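Local coordinates for protein inorganic pyrophosphatase (Coxiella burnetii, PDB 3TR4) that probably hydrolyses inorganic pyrophosphate to two phosphate ions with the help of magnesium, working as a homohexamer, at residues 8-13 against 61-66; 16-21 against 86-91; 92-97 against 160-165. All coordinates share one frame; numbering follows the deposited sequence.

Interaction 1 of 3, residues 8-13 against 61-66; sequences VSAGKG and PSTLAQ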
ATOM      1  N   VAL B   8      -5.149 -21.791 -23.539  1.00 63.33           N
ATOM      2  CA  VAL B   8      -5.187 -20.404 -23.978  1.00 48.04           C
ATOM      3  C   VAL B   8      -4.262 -20.195 -25.172  1.00 37.84           C
ATOM      4  O   VAL B   8      -3.055 -20.404 -25.074  1.00 43.82           O
ATOM      5  CB  VAL B   8      -4.776 -19.453 -22.843  1.00 44.54           C
ATOM      6  CG1 VAL B   8      -4.826 -18.013 -23.317  1.00 47.46           C
ATOM      7  CG2 VAL B   8      -5.678 -19.654 -21.638  1.00 42.61           C
ATOM      8  N   SER B   9      -4.834 -19.784 -26.299  1.00 31.85           N
ATOM      9  CA  SER B   9      -4.050 -19.559 -27.509  1.00 34.69           C
ATOM     10  C   SER B   9      -3.115 -18.361 -27.356  1.00 35.73           C
ATOM     11  O   SER B   9      -3.339 -17.480 -26.522  1.00 33.63           O
ATOM     12  CB  SER B   9      -4.961 -19.347 -28.718  1.00 39.98           C
ATOM     13  OG  SER B   9      -5.302 -17.977 -28.873  1.00 35.00           O
ATOM     14  N   ALA B  10      -2.068 -18.334 -28.175  1.00 31.39           N
ATOM     15  CA  ALA B  10      -1.104 -17.245 -28.158  1.00 32.06           C
ATOM     16  C   ALA B  10      -1.736 -15.931 -28.611  1.00 30.48           C
ATOM     17  O   ALA B  10      -1.215 -14.851 -28.333  1.00 32.93           O
ATOM     18  CB  ALA B  10       0.091 -17.587 -29.031  1.00 25.42           C
ATOM     19  N   GLY B  11      -2.861 -16.029 -29.311  1.00 32.76           N
ATOM     20  CA  GLY B  11      -3.531 -14.850 -29.827  1.00 35.36           C
ATOM     21  C   GLY B  11      -3.472 -14.767 -31.342  1.00 37.39           C
ATOM     22  O   GLY B  11      -3.217 -15.766 -32.018  1.00 35.53           O
ATOM     23  N   LYS B  12      -3.694 -13.570 -31.875  1.00 35.28           N
ATOM     24  CA  LYS B  12      -3.795 -13.379 -33.321  1.00 40.90           C
ATOM     25  C   LYS B  12      -2.455 -13.125 -34.009  1.00 44.80           C
ATOM     26  O   LYS B  12      -2.210 -13.630 -35.104  1.00 50.16           O
ATOM     27  CB  LYS B  12      -4.787 -12.256 -33.645  1.00 38.83           C
ATOM     28  CG  LYS B  12      -6.218 -12.581 -33.240  1.00 44.28           C
ATOM     29  CD  LYS B  12      -7.172 -11.426 -33.504  1.00 45.98           C
ATOM     30  CE  LYS B  12      -8.605 -11.843 -33.210  1.00 47.99           C
ATOM     31  NZ  LYS B  12      -9.578 -10.735 -33.399  1.00 47.75           N
ATOM     32  N   GLY B  13      -1.590 -12.340 -33.373  1.00 40.51           N
ATOM     33  CA  GLY B  13      -0.313 -11.998 -33.971  1.00 34.56           C
ATOM     34  C   GLY B  13       0.446 -10.950 -33.182  1.00 32.30           C
ATOM     35  O   GLY B  13       0.055 -10.598 -32.072  1.00 31.04           O
ATOM     36  N   PRO B  61       0.974 -17.577 -23.657  1.00 22.93           N
ATOM     37  CA  PRO B  61       0.536 -18.973 -23.579  1.00 29.07           C
ATOM     38  C   PRO B  61       0.632 -19.628 -24.950  1.00 34.70           C
ATOM     39  O   PRO B  61       0.545 -18.925 -25.953  1.00 28.13           O
ATOM     40  CB  PRO B  61      -0.937 -18.864 -23.165  1.00 28.93           C
ATOM     41  CG  PRO B  61      -1.159 -17.448 -22.783  1.00 28.65           C
ATOM     42  CD  PRO B  61      -0.146 -16.637 -23.510  1.00 26.40           C
ATOM     43  N   SER B  62       0.797 -20.949 -24.989  1.00 31.92           N
ATOM     44  CA  SER B  62       0.894 -21.678 -26.252  1.00 32.44           C
ATOM     45  C   SER B  62       2.110 -21.263 -27.079  1.00 32.51           C
ATOM     46  O   SER B  62       2.054 -21.218 -28.306  1.00 33.70           O
ATOM     47  CB  SER B  62      -0.385 -21.530 -27.074  1.00 30.40           C
ATOM     48  OG  SER B  62      -1.449 -22.243 -26.471  1.00 35.97           O
ATOM     49  N   THR B  63       3.205 -20.958 -26.392  1.00 31.61           N
ATOM     50  CA  THR B  63       4.476 -20.687 -27.052  1.00 32.74           C
ATOM     51  C   THR B  63       5.587 -21.406 -26.308  1.00 33.25           C
ATOM     52  O   THR B  63       5.421 -21.788 -25.149  1.00 28.95           O
ATOM     53  CB  THR B  63       4.802 -19.183 -27.085  1.00 31.04           C
ATOM     54  OG1 THR B  63       5.066 -18.714 -25.755  1.00 27.70           O
ATOM     55  CG2 THR B  63       3.650 -18.403 -27.684  1.00 29.59           C
ATOM     56  N   LEU B  64       6.722 -21.576 -26.975  1.00 31.34           N
ATOM     57  CA  LEU B  64       7.854 -22.273 -26.388  1.00 34.10           C
ATOM     58  C   LEU B  64       9.159 -21.598 -26.789  1.00 34.52           C
ATOM     59  O   LEU B  64       9.532 -21.596 -27.964  1.00 32.72           O
ATOM     60  CB  LEU B  64       7.859 -23.739 -26.835  1.00 38.90           C
ATOM     61  CG  LEU B  64       9.015 -24.606 -26.336  1.00 46.53           C
ATOM     62  CD1 LEU B  64       9.017 -24.669 -24.817  1.00 51.69           C
ATOM     63  CD2 LEU B  64       8.927 -25.998 -26.935  1.00 48.64           C
ATOM     64  N   ALA B  65       9.843 -21.015 -25.810  1.00 32.61           N
ATOM     65  CA  ALA B  65      11.143 -20.400 -26.044  1.00 33.19           C
ATOM     66  C   ALA B  65      12.239 -21.463 -26.013  1.00 41.16           C
ATOM     67  O   ALA B  65      11.966 -22.635 -25.758  1.00 42.59           O
ATOM     68  CB  ALA B  65      11.412 -19.318 -25.008  1.00 34.00           C
ATOM     69  N   GLN B  66      13.478 -21.056 -26.267  1.00 53.05           N
ATOM     70  CA  GLN B  66      14.590 -21.999 -26.318  1.00 63.89           C
ATOM     71  C   GLN B  66      14.880 -22.629 -24.958  1.00 65.43           C
ATOM     72  O   GLN B  66      15.456 -23.714 -24.879  1.00 65.15           O
ATOM     73  CB  GLN B  66      15.851 -21.321 -26.857  1.00 70.91           C
ATOM     74  CG  GLN B  66      15.689 -20.733 -28.249  1.00 80.62           C
ATOM     75  CD  GLN B  66      16.985 -20.166 -28.797  1.00 90.00           C
ATOM     76  OE1 GLN B  66      18.075 -20.576 -28.397  1.00 93.04           O
ATOM     77  NE2 GLN B  66      16.871 -19.215 -29.716  1.00 93.36           N
TER
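Val8 lies at a slant against the ring of Pro61. The CG1 branch does most of the touching and reaches Pro61 CG at 3.7 Å. CG1 stands anti to the backbone N of Val8 (chi1 -180°), which leaves the other branch, CG2, turned off the ring. The carbonyl of Val8 also faces this proline, with Val8 O 3.2 Å from Pro61 CB. The same oxygen accepts a hydrogen bond from the hydroxyl of Ser62, with Ser62 OG 2.8 Å from Val8 O. The hydroxyl does not approach in the plane of that carbonyl but from above it, 43° out. Ser62 OG stands beside its own backbone N (chi1 -70°), on a residue with left-handed backbone angles. Ala10 packs against the carbonyl oxygen of Pro61. Its CA makes a CA-H...O contact with Pro61 O at 3.2 Å, and its CB meets the methyl Thr63 CG2 at 3.9 Å. Thr63 OG1 is turned to partners outside the contact, the backbone of Val60 and of Leu71. Phe40 of a second subunit packs on Val8, so one end lies at an oligomer interface. The loop 61-66 leads into the metal-binding aspartates: Asp67 and Asp72 hold manganese together with Asp104. The contact thus joins the N-terminal arm to the start of the metal-site loop of a soluble family I pyrophosphatase.

Interaction 2 of 3, residues 16-21 against 86-91; sequences DFNVII and LMRVRA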
ATOM      1  N   ASP B  16      -1.424  -8.149 -31.663  1.00 30.64           N
ATOM      2  CA  ASP B  16      -2.553  -8.503 -30.818  1.00 30.48           C
ATOM      3  C   ASP B  16      -2.409  -9.925 -30.304  1.00 31.45           C
ATOM      4  O   ASP B  16      -3.027 -10.851 -30.833  1.00 33.45           O
ATOM      5  CB  ASP B  16      -3.865  -8.353 -31.589  1.00 34.09           C
ATOM      6  CG  ASP B  16      -5.071  -8.775 -30.774  1.00 45.11           C
ATOM      7  OD1 ASP B  16      -4.953  -8.865 -29.533  1.00 48.07           O
ATOM      8  OD2 ASP B  16      -6.137  -9.016 -31.376  1.00 53.19           O
ATOM      9  N   PHE B  17      -1.589 -10.096 -29.273  1.00 20.71           N
ATOM     10  CA  PHE B  17      -1.394 -11.416 -28.698  1.00 25.16           C
ATOM     11  C   PHE B  17      -1.681 -11.439 -27.200  1.00 26.74           C
ATOM     12  O   PHE B  17      -1.810 -10.392 -26.564  1.00 23.94           O
ATOM     13  CB  PHE B  17      -0.002 -11.975 -29.033  1.00 22.63           C
ATOM     14  CG  PHE B  17       1.149 -11.160 -28.496  1.00 19.74           C
ATOM     15  CD1 PHE B  17       1.654 -10.086 -29.215  1.00 23.75           C
ATOM     16  CD2 PHE B  17       1.755 -11.499 -27.296  1.00 19.86           C
ATOM     17  CE1 PHE B  17       2.725  -9.351 -28.734  1.00 22.00           C
ATOM     18  CE2 PHE B  17       2.830 -10.770 -26.810  1.00 20.49           C
ATOM     19  CZ  PHE B  17       3.314  -9.696 -27.528  1.00 27.88           C
ATOM     20  N   ASN B  18      -1.802 -12.641 -26.649  1.00 27.85           N
ATOM     21  CA  ASN B  18      -2.160 -12.805 -25.245  1.00 24.61           C
ATOM     22  C   ASN B  18      -0.952 -12.872 -24.325  1.00 23.92           C
ATOM     23  O   ASN B  18       0.076 -13.457 -24.663  1.00 27.09           O
ATOM     24  CB  ASN B  18      -3.021 -14.054 -25.062  1.00 25.06           C
ATOM     25  CG  ASN B  18      -4.385 -13.917 -25.713  1.00 32.65           C
ATOM     26  OD1 ASN B  18      -4.922 -12.815 -25.824  1.00 32.25           O
ATOM     27  ND2 ASN B  18      -4.953 -15.039 -26.143  1.00 30.26           N
ATOM     28  N   VAL B  19      -1.085 -12.267 -23.152  1.00 22.61           N
ATOM     29  CA  VAL B  19      -0.053 -12.361 -22.134  1.00 22.77           C
ATOM     30  C   VAL B  19      -0.700 -12.629 -20.788  1.00 28.19           C
ATOM     31  O   VAL B  19      -1.678 -11.978 -20.415  1.00 26.13           O
ATOM     32  CB  VAL B  19       0.787 -11.072 -22.055  1.00 25.52           C
ATOM     33  CG1 VAL B  19       1.669 -11.087 -20.818  1.00 24.85           C
ATOM     34  CG2 VAL B  19       1.635 -10.916 -23.316  1.00 30.10           C
ATOM     35  N   ILE B  20      -0.170 -13.611 -20.072  1.00 24.52           N
ATOM     36  CA  ILE B  20      -0.582 -13.847 -18.699  1.00 25.46           C
ATOM     37  C   ILE B  20       0.453 -13.212 -17.781  1.00 22.62           C
ATOM     38  O   ILE B  20       1.633 -13.560 -17.819  1.00 21.57           O
ATOM     39  CB  ILE B  20      -0.727 -15.346 -18.393  1.00 23.27           C
ATOM     40  CG1 ILE B  20      -1.883 -15.939 -19.205  1.00 25.07           C
ATOM     41  CG2 ILE B  20      -0.960 -15.557 -16.903  1.00 26.10           C
ATOM     42  CD1 ILE B  20      -2.019 -17.448 -19.093  1.00 33.02           C
ATOM     43  N   ILE B  21       0.008 -12.259 -16.973  1.00 21.87           N
ATOM     44  CA  ILE B  21       0.917 -11.515 -16.114  1.00 21.09           C
ATOM     45  C   ILE B  21       1.307 -12.349 -14.897  1.00 24.13           C
ATOM     46  O   ILE B  21       0.458 -12.980 -14.271  1.00 28.92           O
ATOM     47  CB  ILE B  21       0.295 -10.181 -15.667  1.00 20.84           C
ATOM     48  CG1 ILE B  21       0.068  -9.273 -16.881  1.00 20.63           C
ATOM     49  CG2 ILE B  21       1.191  -9.489 -14.652  1.00 19.01           C
ATOM     50  CD1 ILE B  21       1.344  -8.875 -17.600  1.00 24.05           C
ATOM     51  N   LEU B  86      -4.941 -12.093 -17.572  1.00 19.63           N
ATOM     52  CA  LEU B  86      -4.601 -12.159 -18.991  1.00 22.78           C
ATOM     53  C   LEU B  86      -4.909 -10.820 -19.651  1.00 28.24           C
ATOM     54  O   LEU B  86      -5.896 -10.172 -19.314  1.00 33.53           O
ATOM     55  CB  LEU B  86      -5.382 -13.284 -19.673  1.00 25.08           C
ATOM     56  CG  LEU B  86      -4.979 -13.661 -21.101  1.00 37.83           C
ATOM     57  CD1 LEU B  86      -5.421 -15.078 -21.427  1.00 39.87           C
ATOM     58  CD2 LEU B  86      -5.538 -12.672 -22.116  1.00 42.65           C
HETATM   59  N   MSE B  87      -4.059 -10.400 -20.580  1.00 23.82           N
HETATM   60  CA  MSE B  87      -4.286  -9.152 -21.297  1.00 26.69           C
HETATM   61  C   MSE B  87      -3.822  -9.240 -22.744  1.00 27.74           C
HETATM   62  O   MSE B  87      -2.954 -10.044 -23.086  1.00 25.32           O
HETATM   63  CB  MSE B  87      -3.611  -7.980 -20.578  1.00 24.64           C
HETATM   64  CG  MSE B  87      -2.103  -8.095 -20.446  1.00 26.44           C
HETATM   65 SE   MSE B  87      -1.367  -6.649 -19.346  1.00 32.84          SE
HETATM   66  CE  MSE B  87      -2.012  -5.126 -20.386  1.00 16.93           C
ATOM     67  N   ARG B  88      -4.423  -8.414 -23.595  1.00 20.28           N
ATOM     68  CA  ARG B  88      -4.078  -8.387 -25.005  1.00 24.02           C
ATOM     69  C   ARG B  88      -3.111  -7.242 -25.270  1.00 24.54           C
ATOM     70  O   ARG B  88      -3.392  -6.090 -24.932  1.00 23.12           O
ATOM     71  CB  ARG B  88      -5.343  -8.238 -25.853  1.00 33.31           C
ATOM     72  CG  ARG B  88      -6.287  -9.431 -25.737  1.00 43.83           C
ATOM     73  CD  ARG B  88      -7.606  -9.196 -26.459  1.00 48.61           C
ATOM     74  NE  ARG B  88      -7.407  -8.792 -27.846  1.00 56.95           N
ATOM     75  CZ  ARG B  88      -7.932  -7.696 -28.384  1.00 60.94           C
ATOM     76  NH1 ARG B  88      -8.698  -6.897 -27.652  1.00 61.24           N
ATOM     77  NH2 ARG B  88      -7.697  -7.398 -29.654  1.00 62.02           N
ATOM     78  N   VAL B  89      -1.971  -7.563 -25.874  1.00 25.89           N
ATOM     79  CA  VAL B  89      -0.905  -6.588 -26.062  1.00 22.69           C
ATOM     80  C   VAL B  89      -0.392  -6.559 -27.497  1.00 21.55           C
ATOM     81  O   VAL B  89      -0.731  -7.415 -28.313  1.00 24.02           O
ATOM     82  CB  VAL B  89       0.286  -6.873 -25.105  1.00 23.29           C
ATOM     83  CG1 VAL B  89      -0.182  -6.886 -23.662  1.00 19.99           C
ATOM     84  CG2 VAL B  89       0.950  -8.193 -25.458  1.00 19.45           C
ATOM     85  N   ARG B  90       0.419  -5.551 -27.796  1.00 20.06           N
ATOM     86  CA  ARG B  90       1.053  -5.421 -29.099  1.00 26.08           C
ATOM     87  C   ARG B  90       2.531  -5.120 -28.883  1.00 23.32           C
ATOM     88  O   ARG B  90       2.884  -4.344 -27.996  1.00 23.34           O
ATOM     89  CB  ARG B  90       0.381  -4.311 -29.914  1.00 25.44           C
ATOM     90  CG  ARG B  90       0.275  -2.984 -29.179  1.00 29.03           C
ATOM     91  CD  ARG B  90      -0.525  -1.954 -29.972  1.00 29.09           C
ATOM     92  NE  ARG B  90      -0.607  -0.678 -29.265  1.00 23.69           N
ATOM     93  CZ  ARG B  90       0.301   0.288 -29.360  1.00 23.64           C
ATOM     94  NH1 ARG B  90       1.362   0.126 -30.139  1.00 22.62           N
ATOM     95  NH2 ARG B  90       0.148   1.414 -28.676  1.00 23.20           N
ATOM     96  N   ALA B  91       3.394  -5.735 -29.686  1.00 25.59           N
ATOM     97  CA  ALA B  91       4.838  -5.603 -29.494  1.00 28.59           C
ATOM     98  C   ALA B  91       5.422  -4.301 -30.045  1.00 32.90           C
ATOM     99  O   ALA B  91       4.948  -3.761 -31.044  1.00 31.19           O
ATOM    100  CB  ALA B  91       5.567  -6.801 -30.091  1.00 24.65           C
TER
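Phe17 and Val89 form a backbone-bonded pair whose side chains also meet. Phe17 O accepts from Val89 N at 2.9 Å, and Phe17 N gives back to Val89 O. Val19 and Met87 repeat this two-bond pattern, with Val19 O at 2.9 Å from Met87 N. Asn18 with Arg88 and Ile20 with Leu86 are the non-hydrogen-bonded pairs. This antiparallel pairing joins strands 16-23 and 86-99 in the curled sheet of the OB-type barrel seen in family I pyrophosphatases. Most of the apolar contacts lie on the face of Phe17, Val19, Met87 and Val89. Val89 CG2 sits over one face of the Phe17 ring, 3.6 Å from its centroid, as a CH-pi contact. The same methyl meets Val19 CG2 at 3.5 Å. The selenium of selenomethionine Met87 touches Ile21 CG1 at 3.9 Å. A salt bridge lies on the face that carries Asn18 and Arg88. Arg88 NH2 bonds Asp16 OD2 at 2.8 Å, nearly straight at 174°. Asp16 OD2 lies in the guanidinium plane, but the carboxylate plane is turned 72° from it, so the nitrogen comes from above the carboxylate. A second, weak bond runs from Arg88 NE to Asp16 OD1 at 3.0 Å. The bend of Arg88 at chi3 (53°) turns its head back to this aspartate.

Interaction 3 of 3, residues 92-97 against 160-165; sequences LGIMKM and KEAAKK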
ATOM      1  N   LEU B  92       6.460  -3.808 -29.375  1.00 30.42           N
ATOM      2  CA  LEU B  92       7.204  -2.643 -29.831  1.00 24.21           C
ATOM      3  C   LEU B  92       8.597  -3.070 -30.269  1.00 28.11           C
ATOM      4  O   LEU B  92       9.208  -2.459 -31.144  1.00 33.57           O
ATOM      5  CB  LEU B  92       7.336  -1.623 -28.704  1.00 21.61           C
ATOM      6  CG  LEU B  92       6.055  -0.988 -28.172  1.00 26.59           C
ATOM      7  CD1 LEU B  92       6.392  -0.044 -27.031  1.00 29.14           C
ATOM      8  CD2 LEU B  92       5.320  -0.252 -29.287  1.00 28.02           C
ATOM      9  N   GLY B  93       9.103  -4.122 -29.640  1.00 25.96           N
ATOM     10  CA  GLY B  93      10.451  -4.576 -29.903  1.00 25.70           C
ATOM     11  C   GLY B  93      10.804  -5.733 -28.998  1.00 25.31           C
ATOM     12  O   GLY B  93       9.930  -6.340 -28.379  1.00 22.32           O
ATOM     13  N   ILE B  94      12.091  -6.040 -28.919  1.00 24.73           N
ATOM     14  CA  ILE B  94      12.540  -7.164 -28.112  1.00 20.45           C
ATOM     15  C   ILE B  94      13.873  -6.854 -27.445  1.00 22.40           C
ATOM     16  O   ILE B  94      14.753  -6.239 -28.046  1.00 27.83           O
ATOM     17  CB  ILE B  94      12.624  -8.456 -28.957  1.00 25.39           C
ATOM     18  CG1 ILE B  94      13.095  -9.638 -28.107  1.00 29.51           C
ATOM     19  CG2 ILE B  94      13.518  -8.249 -30.177  1.00 27.49           C
ATOM     20  CD1 ILE B  94      12.980 -10.973 -28.820  1.00 29.52           C
HETATM   21  N   MSE B  95      14.006  -7.258 -26.188  1.00 24.27           N
HETATM   22  CA  MSE B  95      15.260  -7.110 -25.473  1.00 29.27           C
HETATM   23  C   MSE B  95      16.060  -8.402 -25.581  1.00 29.26           C
HETATM   24  O   MSE B  95      15.651  -9.439 -25.063  1.00 27.36           O
HETATM   25  CB  MSE B  95      14.992  -6.777 -24.004  1.00 24.61           C
HETATM   26  CG  MSE B  95      16.229  -6.369 -23.227  1.00 38.02           C
HETATM   27 SE   MSE B  95      15.880  -6.257 -21.318  1.00 38.55          SE
HETATM   28  CE  MSE B  95      15.738  -8.170 -20.950  1.00 32.48           C
ATOM     29  N   LYS B  96      17.196  -8.335 -26.263  1.00 25.82           N
ATOM     30  CA  LYS B  96      18.047  -9.501 -26.440  1.00 34.35           C
ATOM     31  C   LYS B  96      18.906  -9.707 -25.201  1.00 30.38           C
ATOM     32  O   LYS B  96      19.562  -8.777 -24.731  1.00 31.43           O
ATOM     33  CB  LYS B  96      18.935  -9.324 -27.672  1.00 36.03           C
ATOM     34  CG  LYS B  96      18.171  -9.249 -28.985  1.00 42.97           C
ATOM     35  CD  LYS B  96      17.576 -10.598 -29.360  1.00 49.49           C
ATOM     36  CE  LYS B  96      16.943 -10.556 -30.744  1.00 53.25           C
ATOM     37  NZ  LYS B  96      16.483 -11.899 -31.195  1.00 53.79           N
HETATM   38  N   MSE B  97      18.898 -10.921 -24.664  1.00 28.07           N
HETATM   39  CA  MSE B  97      19.687 -11.209 -23.475  1.00 33.77           C
HETATM   40  C   MSE B  97      19.967 -12.696 -23.348  1.00 31.62           C
HETATM   41  O   MSE B  97      19.268 -13.523 -23.933  1.00 32.89           O
HETATM   42  CB  MSE B  97      18.989 -10.677 -22.212  1.00 35.36           C
HETATM   43  CG  MSE B  97      18.280 -11.730 -21.365  1.00 47.77           C
HETATM   44 SE   MSE B  97      17.544 -11.026 -19.675  1.00 54.02          SE
HETATM   45  CE  MSE B  97      19.187 -10.395 -18.843  1.00 37.56           C
ATOM     46  N   LYS B 160      10.590  -4.194 -33.832  1.00 30.62           N
ATOM     47  CA  LYS B 160       9.330  -4.928 -33.884  1.00 34.32           C
ATOM     48  C   LYS B 160       9.403  -6.149 -34.799  1.00 34.09           C
ATOM     49  O   LYS B 160       8.847  -7.200 -34.486  1.00 34.15           O
ATOM     50  CB  LYS B 160       8.204  -3.990 -34.325  1.00 37.97           C
ATOM     51  CG  LYS B 160       6.806  -4.592 -34.329  1.00 36.32           C
ATOM     52  CD  LYS B 160       5.797  -3.543 -34.795  1.00 45.48           C
ATOM     53  CE  LYS B 160       4.447  -4.154 -35.130  1.00 52.39           C
ATOM     54  NZ  LYS B 160       3.842  -4.825 -33.949  1.00 59.00           N
ATOM     55  N   GLU B 161      10.090  -6.009 -35.928  1.00 33.40           N
ATOM     56  CA  GLU B 161      10.262  -7.125 -36.853  1.00 38.47           C
ATOM     57  C   GLU B 161      11.013  -8.283 -36.196  1.00 34.73           C
ATOM     58  O   GLU B 161      10.677  -9.448 -36.407  1.00 35.24           O
ATOM     59  CB  GLU B 161      10.987  -6.677 -38.126  1.00 45.10           C
ATOM     60  CG  GLU B 161      11.302  -7.817 -39.082  1.00 56.12           C
ATOM     61  CD  GLU B 161      10.065  -8.604 -39.477  1.00 65.82           C
ATOM     62  OE1 GLU B 161       8.998  -7.983 -39.671  1.00 66.92           O
ATOM     63  OE2 GLU B 161      10.160  -9.847 -39.585  1.00 70.10           O
ATOM     64  N   ALA B 162      12.028  -7.959 -35.402  1.00 34.05           N
ATOM     65  CA  ALA B 162      12.757  -8.981 -34.657  1.00 43.84           C
ATOM     66  C   ALA B 162      11.839  -9.654 -33.643  1.00 44.36           C
ATOM     67  O   ALA B 162      11.891 -10.871 -33.460  1.00 32.57           O
ATOM     68  CB  ALA B 162      13.969  -8.384 -33.963  1.00 37.92           C
ATOM     69  N   ALA B 163      10.993  -8.865 -32.988  1.00 30.80           N
ATOM     70  CA  ALA B 163      10.073  -9.414 -31.996  1.00 31.51           C
ATOM     71  C   ALA B 163       9.114 -10.391 -32.665  1.00 30.46           C
ATOM     72  O   ALA B 163       8.817 -11.461 -32.125  1.00 29.79           O
ATOM     73  CB  ALA B 163       9.304  -8.295 -31.297  1.00 27.95           C
ATOM     74  N   LYS B 164       8.643 -10.013 -33.847  1.00 31.17           N
ATOM     75  CA  LYS B 164       7.734 -10.842 -34.629  1.00 36.14           C
ATOM     76  C   LYS B 164       8.362 -12.190 -34.975  1.00 38.17           C
ATOM     77  O   LYS B 164       7.738 -13.237 -34.797  1.00 38.96           O
ATOM     78  CB  LYS B 164       7.328 -10.106 -35.906  1.00 34.87           C
ATOM     79  CG  LYS B 164       6.332 -10.845 -36.780  1.00 37.04           C
ATOM     80  CD  LYS B 164       5.807  -9.925 -37.869  1.00 45.98           C
ATOM     81  CE  LYS B 164       4.702 -10.584 -38.672  1.00 55.30           C
ATOM     82  NZ  LYS B 164       3.984  -9.595 -39.519  1.00 59.33           N
ATOM     83  N   LYS B 165       9.594 -12.156 -35.472  1.00 38.62           N
ATOM     84  CA  LYS B 165      10.316 -13.378 -35.810  1.00 46.17           C
ATOM     85  C   LYS B 165      10.343 -14.341 -34.631  1.00 43.03           C
ATOM     86  O   LYS B 165       9.944 -15.497 -34.757  1.00 39.23           O
ATOM     87  CB  LYS B 165      11.745 -13.060 -36.249  1.00 57.46           C
ATOM     88  CG  LYS B 165      11.851 -12.449 -37.633  1.00 75.08           C
ATOM     89  CD  LYS B 165      13.306 -12.218 -38.007  1.00 87.55           C
ATOM     90  CE  LYS B 165      14.117 -13.496 -37.869  1.00 95.87           C
ATOM     91  NZ  LYS B 165      15.555 -13.281 -38.190  1.00101.50           N
TER
HETATM   92  O   HOH W   1      14.347 -12.191 -33.775  0.92 34.09           O
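Ala163 CB lies over a face of the peptide between Gly93 and Ile94, 3.6 Å from Gly93 O. Neither segment brings an aromatic ring, so the flat groups that meet the helix are peptides of the strand. Lys160 CB lies in the same way over a face of the Leu92 to Gly93 peptide, 3.7 Å from Leu92 O. The backbone of Leu92 and Gly93 bonds to Leu108 on one neighbouring strand, and that of Ile94 to Glu158 on another. Lys160 N is also near Leu92 O, but the angle is poor and no hydrogen bond forms. The backbones come closest at Gly93, whose CA is 4.2 Å from Lys160 CA. Leu92 and Gly93 both face Leu108, which makes a classic beta bulge here.

Ile94 carries the side-chain packing. Its CG2 branch touches Ala162 CB at 3.8 Å, and its CB is 4.1 Å from Ala163 CB. With CG1 anti to the backbone N (chi1 -180°), CG2 falls between N and the carbonyl carbon, and it is this branch that meets the helix. A water joins the segments further along: it donates to Ala162 O at 2.8 Å and accepts a weak bond from Lys96 NZ at 3.4 Å. The Lys160 side chain bends at chi4 (61°) and its NZ forms a salt bridge with Asp15.

Residues 160-165, which begin helix 160-175, run at 71° to residues 92-97 of strand 86-99. The helix follows directly on strand 152-159, which pairs with that same strand. Strand 106-111 also pairs with strand 86-99, and helix 130-142 packs on it through Met95 and Met97.

From the N terminus, the arm 8-13 comes first and runs on through Asp15 into strand 16-23. Interaction 1 closes a loop when the chain returns at 61-66, just after strand 56-59. Interaction 2 opens inside that loop and closes beyond it at 86-91, so the two cross. They touch directly: Ala10 O bonds Asn18 N at 2.8 Å. Interaction 3 opens only after both have closed, next to 86-91 on the same strand, and closes at the C-terminal helix. It meets interaction 2 where Ala91 O bonds Lys160 NZ. Together they tie the N-terminal arm, the barrel sheet and the C-terminal helix.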